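Local coordinates for protein cystalysin (Treponema denticola, PDB 1C7N) that binds pyridoxal-5'-phosphate as a two-subunit member of the class I and II aminotransferase family, at residues K55-E59 / T60-Y64; W85-T89 / D90-N94; E384-N387 / K388-D392. One frame throughout, in Å; residues are numbered along the deposited sequence.

Contact 1. Residues K55-E59 / T60-Y64. With PLP (pyridoxal-5'-phosphate), chain J.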
ATOM      1  N   LYS A  55      -2.846 -21.891   1.174  1.00 14.59           N
ATOM      2  CA  LYS A  55      -2.857 -22.525   2.490  1.00 14.73           C
ATOM      3  C   LYS A  55      -3.127 -21.458   3.551  1.00 15.29           C
ATOM      4  O   LYS A  55      -3.926 -21.665   4.467  1.00 14.44           O
ATOM      5  CB  LYS A  55      -1.508 -23.190   2.774  1.00 15.12           C
ATOM      6  CG  LYS A  55      -1.333 -23.652   4.223  1.00 15.01           C
ATOM      7  CD  LYS A  55       0.032 -24.287   4.444  1.00 15.16           C
ATOM      8  CE  LYS A  55       0.222 -24.701   5.900  1.00 16.10           C
ATOM      9  NZ  LYS A  55       1.603 -25.215   6.135  1.00 17.42           N
ATOM     10  N   TYR A  56      -2.461 -20.312   3.412  1.00 14.37           N
ATOM     11  CA  TYR A  56      -2.616 -19.214   4.359  1.00 15.64           C
ATOM     12  C   TYR A  56      -4.039 -18.657   4.344  1.00 15.37           C
ATOM     13  O   TYR A  56      -4.595 -18.331   5.394  1.00 13.84           O
ATOM     14  CB  TYR A  56      -1.629 -18.089   4.034  1.00 15.90           C
ATOM     15  CG  TYR A  56      -1.447 -17.075   5.142  1.00 17.09           C
ATOM     16  CD1 TYR A  56      -1.549 -15.709   4.885  1.00 17.60           C
ATOM     17  CD2 TYR A  56      -1.136 -17.478   6.442  1.00 17.36           C
ATOM     18  CE1 TYR A  56      -1.340 -14.767   5.888  1.00 18.50           C
ATOM     19  CE2 TYR A  56      -0.927 -16.543   7.455  1.00 18.09           C
ATOM     20  CZ  TYR A  56      -1.028 -15.190   7.168  1.00 19.47           C
ATOM     21  OH  TYR A  56      -0.793 -14.256   8.151  1.00 21.14           O
ATOM     22  N   LEU A  57      -4.622 -18.542   3.155  1.00 15.66           N
ATOM     23  CA  LEU A  57      -5.977 -18.021   3.028  1.00 16.35           C
ATOM     24  C   LEU A  57      -6.973 -18.883   3.799  1.00 17.84           C
ATOM     25  O   LEU A  57      -7.994 -18.387   4.273  1.00 16.36           O
ATOM     26  CB  LEU A  57      -6.383 -17.935   1.552  1.00 15.05           C
ATOM     27  CG  LEU A  57      -5.788 -16.748   0.781  1.00 14.18           C
ATOM     28  CD1 LEU A  57      -6.081 -16.885  -0.711  1.00 14.27           C
ATOM     29  CD2 LEU A  57      -6.375 -15.456   1.319  1.00 13.43           C
ATOM     30  N   ASP A  58      -6.667 -20.171   3.934  1.00 19.75           N
ATOM     31  CA  ASP A  58      -7.545 -21.081   4.662  1.00 22.27           C
ATOM     32  C   ASP A  58      -7.378 -20.981   6.177  1.00 22.18           C
ATOM     33  O   ASP A  58      -8.233 -21.454   6.922  1.00 23.71           O
ATOM     34  CB  ASP A  58      -7.296 -22.540   4.245  1.00 24.05           C
ATOM     35  CG  ASP A  58      -7.913 -22.885   2.903  1.00 26.45           C
ATOM     36  OD1 ASP A  58      -8.989 -22.341   2.583  1.00 28.55           O
ATOM     37  OD2 ASP A  58      -7.333 -23.721   2.173  1.00 27.94           O
ATOM     38  N   GLU A  59      -6.287 -20.365   6.629  1.00 22.55           N
ATOM     39  CA  GLU A  59      -6.007 -20.245   8.061  1.00 22.11           C
ATOM     40  C   GLU A  59      -6.252 -18.868   8.678  1.00 22.45           C
ATOM     41  O   GLU A  59      -6.853 -18.749   9.749  1.00 21.77           O
ATOM     42  CB  GLU A  59      -4.537 -20.592   8.357  1.00 23.63           C
ATOM     43  CG  GLU A  59      -3.946 -21.791   7.630  1.00 23.24           C
ATOM     44  CD  GLU A  59      -2.453 -21.966   7.921  1.00 24.40           C
ATOM     45  OE1 GLU A  59      -1.702 -20.968   7.834  1.00 20.41           O
ATOM     46  OE2 GLU A  59      -2.023 -23.101   8.228  1.00 25.27           O
ATOM     47  N   THR A  60      -5.775 -17.836   7.988  1.00 21.51           N
ATOM     48  CA  THR A  60      -5.821 -16.461   8.473  1.00 21.12           C
ATOM     49  C   THR A  60      -7.098 -15.626   8.358  1.00 20.20           C
ATOM     50  O   THR A  60      -8.071 -16.005   7.709  1.00 21.68           O
ATOM     51  CB  THR A  60      -4.679 -15.652   7.816  1.00 20.87           C
ATOM     52  OG1 THR A  60      -4.386 -14.491   8.600  1.00 23.00           O
ATOM     53  CG2 THR A  60      -5.086 -15.215   6.411  1.00 21.85           C
ATOM     54  N   VAL A  61      -7.050 -14.474   9.021  1.00 18.30           N
ATOM     55  CA  VAL A  61      -8.117 -13.480   9.036  1.00 16.73           C
ATOM     56  C   VAL A  61      -7.459 -12.284   8.344  1.00 16.20           C
ATOM     57  O   VAL A  61      -6.374 -11.855   8.736  1.00 16.42           O
ATOM     58  CB  VAL A  61      -8.513 -13.098  10.484  1.00 17.06           C
ATOM     59  CG1 VAL A  61      -9.513 -11.956  10.468  1.00 16.43           C
ATOM     60  CG2 VAL A  61      -9.115 -14.308  11.204  1.00 16.49           C
ATOM     61  N   LEU A  62      -8.097 -11.749   7.314  1.00 14.34           N
ATOM     62  CA  LEU A  62      -7.500 -10.646   6.568  1.00 14.31           C
ATOM     63  C   LEU A  62      -7.664  -9.260   7.203  1.00 13.96           C
ATOM     64  O   LEU A  62      -7.991  -8.291   6.517  1.00 14.80           O
ATOM     65  CB  LEU A  62      -8.058 -10.651   5.141  1.00 13.38           C
ATOM     66  CG  LEU A  62      -7.938 -11.986   4.388  1.00 12.90           C
ATOM     67  CD1 LEU A  62      -8.733 -11.920   3.100  1.00 12.77           C
ATOM     68  CD2 LEU A  62      -6.468 -12.312   4.101  1.00 11.26           C
ATOM     69  N   GLY A  63      -7.412  -9.165   8.506  1.00 13.66           N
ATOM     70  CA  GLY A  63      -7.554  -7.895   9.207  1.00 13.33           C
ATOM     71  C   GLY A  63      -6.308  -7.026   9.230  1.00 13.69           C
ATOM     72  O   GLY A  63      -5.413  -7.188   8.399  1.00 14.21           O
ATOM     73  N   TYR A  64      -6.260  -6.084  10.169  1.00 13.06           N
ATOM     74  CA  TYR A  64      -5.113  -5.194  10.302  1.00 13.48           C
ATOM     75  C   TYR A  64      -3.904  -6.039  10.674  1.00 13.59           C
ATOM     76  O   TYR A  64      -3.836  -6.623  11.760  1.00 12.95           O
ATOM     77  CB  TYR A  64      -5.401  -4.122  11.350  1.00 12.17           C
ATOM     78  CG  TYR A  64      -6.323  -3.043  10.827  1.00 10.45           C
ATOM     79  CD1 TYR A  64      -5.878  -2.126   9.874  1.00 11.45           C
ATOM     80  CD2 TYR A  64      -7.650  -2.960  11.253  1.00 10.45           C
ATOM     81  CE1 TYR A  64      -6.731  -1.152   9.356  1.00 10.64           C
ATOM     82  CE2 TYR A  64      -8.508  -1.992  10.743  1.00 10.32           C
ATOM     83  CZ  TYR A  64      -8.045  -1.094   9.797  1.00 10.68           C
ATOM     84  OH  TYR A  64      -8.903  -0.143   9.293  1.00 11.07           O
TER
HETATM   85  N1  PLP J 400     -12.268   5.565   8.683  1.00 17.19           N
HETATM   86  C2  PLP J 400     -12.987   5.214   9.836  1.00 17.50           C
HETATM   87  C2A PLP J 400     -13.946   6.274  10.332  1.00 15.96           C
HETATM   88  C3  PLP J 400     -12.791   3.851  10.344  1.00 18.17           C
HETATM   89  O3  PLP J 400     -13.459   3.607  11.492  1.00 18.92           O
HETATM   90  C4  PLP J 400     -11.935   2.964   9.654  1.00 19.96           C
HETATM   91  C4A PLP J 400     -11.745   1.604  10.158  1.00 20.20           C
HETATM   92  C5  PLP J 400     -11.250   3.459   8.420  1.00 20.68           C
HETATM   93  C6  PLP J 400     -11.427   4.749   7.983  1.00 18.35           C
HETATM   94  C5A PLP J 400     -10.478   2.444   7.565  1.00 22.49           C
HETATM   95  O4P PLP J 400      -9.187   2.861   7.250  1.00 26.68           O
HETATM   96  P   PLP J 400      -8.273   1.915   6.324  1.00 28.05           P
HETATM   97  O1P PLP J 400      -7.079   2.786   6.124  1.00 25.63           O
HETATM   98  O2P PLP J 400      -9.061   1.642   5.046  1.00 24.91           O
HETATM   99  O3P PLP J 400      -8.062   0.664   7.042  1.00 25.21           O
HETATM  100  O   HOH W   1      -9.424 -18.434   6.477  1.00 27.90           O
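Thr60 presents its CB to one face of the Tyr56 ring, 3.9 Å from the centroid and 15° off the ring normal, a CH-pi contact. A chi1 of -165° swings the Tyr56 ring to the side of its own carbonyl carbon, so that it lies alongside the helix backbone and reaches the threonine; CG2 of Thr60 adds a second touch at Tyr56 CE1, 3.8 Å away. The backbone bond holds the two residues close: Thr60 N donates to Tyr56 O at 2.9 Å with a straight 180° N-H...O angle, and Glu59 N uses the same oxygen. One step on, Leu57 CD2 meets Leu62 CD2 at 4.2 Å, methyl against methyl; Leu57 also packs on Leu57 of the second subunit. A water donates to both Leu57 O and Thr60 O, joining the two carbonyls. The loop, with an inverse gamma turn centred on Leu62, runs to Tyr64, whose OH donates to PLP O3P at 2.5 Å. Because the same PLP is also hydrogen-bonded to Asn175, Val98 and Val99 of the second subunit, the cofactor is held by residues of both chains. The short bond from Tyr64 probably helps to offset the phosphate's negative charge.

Contact 2. Residues W85-T89 / D90-N94. Unlike the reference sequence in segment 85-89: Gln88 (reference Glu).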
ATOM      1  N   TRP A  85      25.306 -10.360   4.732  1.00 20.94           N
ATOM      2  CA  TRP A  85      24.939  -9.077   5.300  1.00 19.46           C
ATOM      3  C   TRP A  85      24.289  -9.251   6.663  1.00 20.31           C
ATOM      4  O   TRP A  85      23.230  -9.868   6.783  1.00 19.80           O
ATOM      5  CB  TRP A  85      23.993  -8.375   4.330  1.00 17.99           C
ATOM      6  CG  TRP A  85      23.624  -6.984   4.695  1.00 17.52           C
ATOM      7  CD1 TRP A  85      24.321  -6.124   5.499  1.00 16.47           C
ATOM      8  CD2 TRP A  85      22.492  -6.257   4.213  1.00 15.83           C
ATOM      9  NE1 TRP A  85      23.688  -4.904   5.544  1.00 16.09           N
ATOM     10  CE2 TRP A  85      22.564  -4.959   4.760  1.00 16.49           C
ATOM     11  CE3 TRP A  85      21.422  -6.577   3.365  1.00 15.48           C
ATOM     12  CZ2 TRP A  85      21.604  -3.979   4.486  1.00 16.27           C
ATOM     13  CZ3 TRP A  85      20.471  -5.601   3.092  1.00 14.18           C
ATOM     14  CH2 TRP A  85      20.569  -4.320   3.649  1.00 15.70           C
ATOM     15  N   ASP A  86      24.929  -8.693   7.687  1.00 20.97           N
ATOM     16  CA  ASP A  86      24.442  -8.789   9.059  1.00 22.08           C
ATOM     17  C   ASP A  86      23.580  -7.591   9.463  1.00 20.61           C
ATOM     18  O   ASP A  86      24.096  -6.502   9.723  1.00 21.18           O
ATOM     19  CB  ASP A  86      25.634  -8.908  10.014  1.00 24.30           C
ATOM     20  CG  ASP A  86      25.221  -9.253  11.432  1.00 26.79           C
ATOM     21  OD1 ASP A  86      26.088  -9.181  12.328  1.00 28.55           O
ATOM     22  OD2 ASP A  86      24.041  -9.602  11.655  1.00 28.70           O
ATOM     23  N   ILE A  87      22.265  -7.786   9.505  1.00 19.48           N
ATOM     24  CA  ILE A  87      21.363  -6.713   9.906  1.00 18.68           C
ATOM     25  C   ILE A  87      20.606  -7.168  11.144  1.00 18.99           C
ATOM     26  O   ILE A  87      20.707  -8.325  11.545  1.00 19.23           O
ATOM     27  CB  ILE A  87      20.337  -6.372   8.800  1.00 19.13           C
ATOM     28  CG1 ILE A  87      19.363  -7.534   8.602  1.00 19.64           C
ATOM     29  CG2 ILE A  87      21.062  -6.072   7.497  1.00 18.42           C
ATOM     30  CD1 ILE A  87      18.194  -7.214   7.671  1.00 18.91           C
ATOM     31  N   GLN A  88      19.863  -6.258  11.759  1.00 18.61           N
ATOM     32  CA  GLN A  88      19.081  -6.615  12.934  1.00 19.13           C
ATOM     33  C   GLN A  88      17.609  -6.492  12.574  1.00 18.53           C
ATOM     34  O   GLN A  88      17.254  -5.803  11.621  1.00 18.05           O
ATOM     35  CB  GLN A  88      19.419  -5.701  14.114  1.00 19.90           C
ATOM     36  CG  GLN A  88      20.857  -5.829  14.606  1.00 21.89           C
ATOM     37  CD  GLN A  88      21.283  -7.272  14.800  1.00 22.44           C
ATOM     38  OE1 GLN A  88      20.527  -8.092  15.322  1.00 23.36           O
ATOM     39  NE2 GLN A  88      22.502  -7.587  14.387  1.00 24.19           N
ATOM     40  N   THR A  89      16.754  -7.158  13.338  1.00 17.91           N
ATOM     41  CA  THR A  89      15.324  -7.131  13.076  1.00 17.97           C
ATOM     42  C   THR A  89      14.694  -5.744  13.128  1.00 18.76           C
ATOM     43  O   THR A  89      13.821  -5.426  12.316  1.00 19.66           O
ATOM     44  CB  THR A  89      14.572  -8.037  14.065  1.00 18.63           C
ATOM     45  OG1 THR A  89      14.990  -7.726  15.400  1.00 16.50           O
ATOM     46  CG2 THR A  89      14.858  -9.505  13.769  1.00 18.50           C
ATOM     47  N   ASP A  90      15.127  -4.917  14.072  1.00 18.17           N
ATOM     48  CA  ASP A  90      14.553  -3.588  14.197  1.00 18.38           C
ATOM     49  C   ASP A  90      15.073  -2.573  13.181  1.00 17.79           C
ATOM     50  O   ASP A  90      14.726  -1.402  13.246  1.00 17.92           O
ATOM     51  CB  ASP A  90      14.727  -3.060  15.630  1.00 18.41           C
ATOM     52  CG  ASP A  90      16.161  -3.126  16.118  1.00 20.30           C
ATOM     53  OD1 ASP A  90      16.402  -2.735  17.282  1.00 19.97           O
ATOM     54  OD2 ASP A  90      17.045  -3.568  15.348  1.00 21.10           O
ATOM     55  N   TRP A  91      15.893  -3.031  12.238  1.00 18.01           N
ATOM     56  CA  TRP A  91      16.431  -2.170  11.177  1.00 17.16           C
ATOM     57  C   TRP A  91      15.463  -2.148   9.986  1.00 16.86           C
ATOM     58  O   TRP A  91      15.549  -1.275   9.121  1.00 16.45           O
ATOM     59  CB  TRP A  91      17.759  -2.722  10.659  1.00 18.91           C
ATOM     60  CG  TRP A  91      18.944  -2.556  11.547  1.00 20.01           C
ATOM     61  CD1 TRP A  91      18.948  -2.311  12.889  1.00 19.45           C
ATOM     62  CD2 TRP A  91      20.314  -2.689  11.157  1.00 20.67           C
ATOM     63  NE1 TRP A  91      20.241  -2.287  13.360  1.00 20.43           N
ATOM     64  CE2 TRP A  91      21.099  -2.517  12.319  1.00 20.96           C
ATOM     65  CE3 TRP A  91      20.956  -2.942   9.935  1.00 21.18           C
ATOM     66  CZ2 TRP A  91      22.496  -2.588  12.297  1.00 21.65           C
ATOM     67  CZ3 TRP A  91      22.349  -3.014   9.911  1.00 22.35           C
ATOM     68  CH2 TRP A  91      23.103  -2.836  11.089  1.00 21.09           C
ATOM     69  N   ILE A  92      14.555  -3.118   9.949  1.00 15.50           N
ATOM     70  CA  ILE A  92      13.598  -3.264   8.851  1.00 15.10           C
ATOM     71  C   ILE A  92      12.334  -2.412   8.930  1.00 14.54           C
ATOM     72  O   ILE A  92      11.531  -2.571   9.844  1.00 14.20           O
ATOM     73  CB  ILE A  92      13.140  -4.735   8.720  1.00 14.89           C
ATOM     74  CG1 ILE A  92      14.354  -5.655   8.594  1.00 14.76           C
ATOM     75  CG2 ILE A  92      12.242  -4.906   7.491  1.00 14.59           C
ATOM     76  CD1 ILE A  92      14.001  -7.123   8.710  1.00 15.92           C
ATOM     77  N   ILE A  93      12.162  -1.521   7.959  1.00 13.78           N
ATOM     78  CA  ILE A  93      10.967  -0.675   7.887  1.00 14.46           C
ATOM     79  C   ILE A  93      10.241  -1.050   6.591  1.00 13.96           C
ATOM     80  O   ILE A  93      10.862  -1.131   5.525  1.00 12.72           O
ATOM     81  CB  ILE A  93      11.323   0.829   7.863  1.00 15.46           C
ATOM     82  CG1 ILE A  93      12.099   1.202   9.133  1.00 15.60           C
ATOM     83  CG2 ILE A  93      10.049   1.664   7.752  1.00 15.97           C
ATOM     84  CD1 ILE A  93      11.356   0.908  10.429  1.00 17.41           C
ATOM     85  N   ASN A  94       8.933  -1.268   6.680  1.00 12.64           N
ATOM     86  CA  ASN A  94       8.151  -1.675   5.513  1.00 13.20           C
ATOM     87  C   ASN A  94       7.390  -0.572   4.790  1.00 13.33           C
ATOM     88  O   ASN A  94       6.864   0.357   5.408  1.00 13.07           O
ATOM     89  CB  ASN A  94       7.151  -2.768   5.910  1.00 12.49           C
ATOM     90  CG  ASN A  94       7.827  -3.992   6.506  1.00 13.16           C
ATOM     91  OD1 ASN A  94       7.522  -4.397   7.626  1.00 11.10           O
ATOM     92  ND2 ASN A  94       8.745  -4.589   5.754  1.00 11.05           N
TER
HETATM   93  O   HOH W   2      11.326  -3.829  12.224  1.00 18.75           O
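Trp91 turns its indole back across Ile87 and Gln88 because its CG sits beside the backbone N and anti to the carbonyl carbon (chi1 -74°). The backbone places Gln88 CB over the five-membered ring, 3.8 Å from that centroid, and a chi1 of -64° brings Gln88 CG to 3.8 Å from Trp91 NE1. Over the same indole face, Ile87 CA approaches the six-membered ring at 4.2 Å from its centroid, so two successive residues make CH-pi contacts with one ring system. Ile87 CB adds an apolar touch at Trp91 CE3, 3.7 Å. The Gln88 amide itself stands almost perpendicular to the indole, at 85°, so it does not stack on the ring. Behind the aromatic contact the backbone closes a turn: Trp91 N donates to Gln88 O at 3.1 Å, coming from above the carbonyl plane. A weak bond runs from Ile92 N to Thr89 O at 3.4 Å. A water donates to both Thr89 O and Ile92 O, supplementing this weak link. Ile87 CD1 and Ile92 CG1 also meet, on the side where both residues pack against helix 69-83. Trp91 and Ile93 bond through their backbones to Ile252 and Ile250. The 3-10 turn thus leads into edge strand 92-95, which pairs antiparallel with strand 248-251 in the seven-stranded mixed sheet characteristic of the large domain of fold type I PLP enzymes.

Contact 3. Residues E384-N387 / K388-D392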
ATOM      1  N   GLU A 384      12.248 -13.018 -34.174  1.00 15.90           N
ATOM      2  CA  GLU A 384      11.972 -13.325 -35.573  1.00 17.36           C
ATOM      3  C   GLU A 384      11.062 -12.259 -36.189  1.00 17.23           C
ATOM      4  O   GLU A 384      11.180 -11.954 -37.377  1.00 15.89           O
ATOM      5  CB  GLU A 384      11.353 -14.720 -35.711  1.00 19.33           C
ATOM      6  CG  GLU A 384      11.082 -15.156 -37.155  1.00 22.04           C
ATOM      7  CD  GLU A 384      12.238 -14.859 -38.106  1.00 23.58           C
ATOM      8  OE1 GLU A 384      13.409 -14.981 -37.694  1.00 24.86           O
ATOM      9  OE2 GLU A 384      11.977 -14.513 -39.278  1.00 24.59           O
ATOM     10  N   ARG A 385      10.152 -11.693 -35.396  1.00 16.66           N
ATOM     11  CA  ARG A 385       9.284 -10.625 -35.905  1.00 17.07           C
ATOM     12  C   ARG A 385      10.171  -9.426 -36.215  1.00 16.96           C
ATOM     13  O   ARG A 385      10.008  -8.752 -37.235  1.00 16.79           O
ATOM     14  CB  ARG A 385       8.257 -10.188 -34.862  1.00 16.91           C
ATOM     15  CG  ARG A 385       6.960 -10.944 -34.884  1.00 17.53           C
ATOM     16  CD  ARG A 385       5.837 -10.060 -34.372  1.00 16.08           C
ATOM     17  NE  ARG A 385       6.077  -9.580 -33.009  1.00 15.06           N
ATOM     18  CZ  ARG A 385       6.115 -10.369 -31.938  1.00 14.91           C
ATOM     19  NH1 ARG A 385       5.933 -11.680 -32.070  1.00 13.70           N
ATOM     20  NH2 ARG A 385       6.314  -9.847 -30.734  1.00 12.22           N
ATOM     21  N   LEU A 386      11.106  -9.169 -35.306  1.00 16.73           N
ATOM     22  CA  LEU A 386      12.053  -8.070 -35.430  1.00 16.63           C
ATOM     23  C   LEU A 386      12.919  -8.313 -36.663  1.00 16.51           C
ATOM     24  O   LEU A 386      13.183  -7.401 -37.445  1.00 14.91           O
ATOM     25  CB  LEU A 386      12.949  -8.029 -34.191  1.00 17.79           C
ATOM     26  CG  LEU A 386      13.608  -6.727 -33.737  1.00 19.51           C
ATOM     27  CD1 LEU A 386      14.971  -7.071 -33.138  1.00 19.38           C
ATOM     28  CD2 LEU A 386      13.762  -5.755 -34.886  1.00 20.03           C
ATOM     29  N   ASN A 387      13.355  -9.560 -36.816  1.00 16.22           N
ATOM     30  CA  ASN A 387      14.192  -9.977 -37.937  1.00 17.67           C
ATOM     31  C   ASN A 387      13.549  -9.600 -39.270  1.00 18.05           C
ATOM     32  O   ASN A 387      14.185  -8.972 -40.114  1.00 18.64           O
ATOM     33  CB  ASN A 387      14.425 -11.490 -37.866  1.00 16.01           C
ATOM     34  CG  ASN A 387      15.550 -11.957 -38.773  1.00 15.85           C
ATOM     35  OD1 ASN A 387      16.469 -11.197 -39.081  1.00 15.11           O
ATOM     36  ND2 ASN A 387      15.495 -13.223 -39.186  1.00 15.91           N
ATOM     37  N   LYS A 388      12.288  -9.981 -39.457  1.00 19.16           N
ATOM     38  CA  LYS A 388      11.585  -9.661 -40.697  1.00 20.72           C
ATOM     39  C   LYS A 388      11.400  -8.155 -40.864  1.00 20.38           C
ATOM     40  O   LYS A 388      11.513  -7.625 -41.970  1.00 20.75           O
ATOM     41  CB  LYS A 388      10.219 -10.352 -40.745  1.00 21.50           C
ATOM     42  CG  LYS A 388      10.287 -11.871 -40.836  1.00 24.17           C
ATOM     43  CD  LYS A 388       9.050 -12.433 -41.522  1.00 25.15           C
ATOM     44  CE  LYS A 388       9.073 -13.955 -41.575  1.00 26.28           C
ATOM     45  NZ  LYS A 388       9.019 -14.560 -40.215  1.00 26.82           N
ATOM     46  N   ALA A 389      11.121  -7.469 -39.759  1.00 19.90           N
ATOM     47  CA  ALA A 389      10.923  -6.023 -39.782  1.00 20.04           C
ATOM     48  C   ALA A 389      12.210  -5.294 -40.172  1.00 20.06           C
ATOM     49  O   ALA A 389      12.183  -4.350 -40.972  1.00 18.94           O
ATOM     50  CB  ALA A 389      10.435  -5.543 -38.416  1.00 20.51           C
ATOM     51  N   LEU A 390      13.333  -5.733 -39.609  1.00 19.68           N
ATOM     52  CA  LEU A 390      14.619  -5.124 -39.918  1.00 20.91           C
ATOM     53  C   LEU A 390      14.981  -5.379 -41.377  1.00 21.34           C
ATOM     54  O   LEU A 390      15.485  -4.492 -42.061  1.00 20.55           O
ATOM     55  CB  LEU A 390      15.715  -5.680 -39.003  1.00 20.99           C
ATOM     56  CG  LEU A 390      15.739  -5.133 -37.569  1.00 21.08           C
ATOM     57  CD1 LEU A 390      16.850  -5.795 -36.779  1.00 20.44           C
ATOM     58  CD2 LEU A 390      15.946  -3.627 -37.601  1.00 20.62           C
ATOM     59  N   LYS A 391      14.728  -6.594 -41.852  1.00 21.85           N
ATOM     60  CA  LYS A 391      15.025  -6.926 -43.243  1.00 23.88           C
ATOM     61  C   LYS A 391      14.207  -6.034 -44.171  1.00 25.61           C
ATOM     62  O   LYS A 391      14.738  -5.455 -45.120  1.00 25.99           O
ATOM     63  CB  LYS A 391      14.699  -8.393 -43.525  1.00 22.69           C
ATOM     64  CG  LYS A 391      15.657  -9.372 -42.881  1.00 22.04           C
ATOM     65  CD  LYS A 391      15.192 -10.801 -43.104  1.00 21.52           C
ATOM     66  CE  LYS A 391      16.149 -11.783 -42.474  1.00 20.22           C
ATOM     67  NZ  LYS A 391      15.645 -13.173 -42.585  1.00 19.75           N
ATOM     68  N   ASP A 392      12.913  -5.928 -43.895  1.00 27.41           N
ATOM     69  CA  ASP A 392      12.043  -5.090 -44.709  1.00 29.77           C
ATOM     70  C   ASP A 392      12.566  -3.660 -44.714  1.00 31.16           C
ATOM     71  O   ASP A 392      12.637  -3.019 -45.764  1.00 31.03           O
ATOM     72  CB  ASP A 392      10.616  -5.127 -44.168  1.00 30.23           C
ATOM     73  CG  ASP A 392       9.950  -6.460 -44.406  1.00 31.04           C
ATOM     74  OD1 ASP A 392       8.807  -6.652 -43.943  1.00 31.90           O
ATOM     75  OD2 ASP A 392      10.572  -7.319 -45.066  1.00 31.97           O
TER
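The Asn387 amide meets the methylene CE of Lys391, which lies to one side of its plane and 3.5 Å from OD1, while the Glu384 carboxylate meets Lys388 NZ. The motif is a regular alpha helix, part of helix 376-393 near the C-terminus, with side chains bridging i to i+3 and i to i+4. At the amide edge, Asn387 ND2 donates to Glu384 OE1 at 3.1 Å, nearly in the amide plane, meeting the carboxylate on its syn side and 24° out of the carboxylate plane. The other oxygen, Glu384 OE2, uses its anti lone pair to accept from Lys388 NZ at 3.1 Å, in a salt bridge one helical turn on. Glu384 reaches both partners because its chain starts anti to the backbone N (chi1 -178°) and then bends at chi2 (45°). Both carboxylate oxygens are thereby engaged, which probably restrains rotation of the group. The amide is held at its far end too, since Asn387 OD1 is hydrogen-bonded to His314; one residue therefore links this helix to the loop that follows helix 289-313. Lys391 NZ lies 5.1 Å from Glu384 OE2, too far for contact, and may add a weak favourable attraction. The backbone is held by i to i+4 bonds, including Ala389 N to Arg385 O and Lys391 N to Asn387 O. On the buried side, Leu386 packs on Phe309 and Phe310, while Ala389 and Leu390 meet Phe345 of helix 339-350. The two leucines there are tightly set: Leu386 CD2 comes to 3.4 Å from Leu390 CG, and Leu390 N bonds to Leu386 O at 2.7 Å.

None of the three touches another: contacts 1 and 2 come within about 12 Å at their nearest atoms, whereas contact 3 lies about 33 and 37 Å from them and on the opposite side of the chain's centre from contact 2. All are partly buried. Contacts 1 and 2 are junctions, one where a helix gives way to a loop, one where a turn enters a strand, and each pairs an aromatic face with aliphatic CH groups and adds a bridging water. Contact 3 stays within a single helix and relies on a carboxylate-lysine bridge toward the surface, joined through a buried asparagine, with leucines on the packed side. Of the three, only contact 1 meets the second subunit and the cofactor directly.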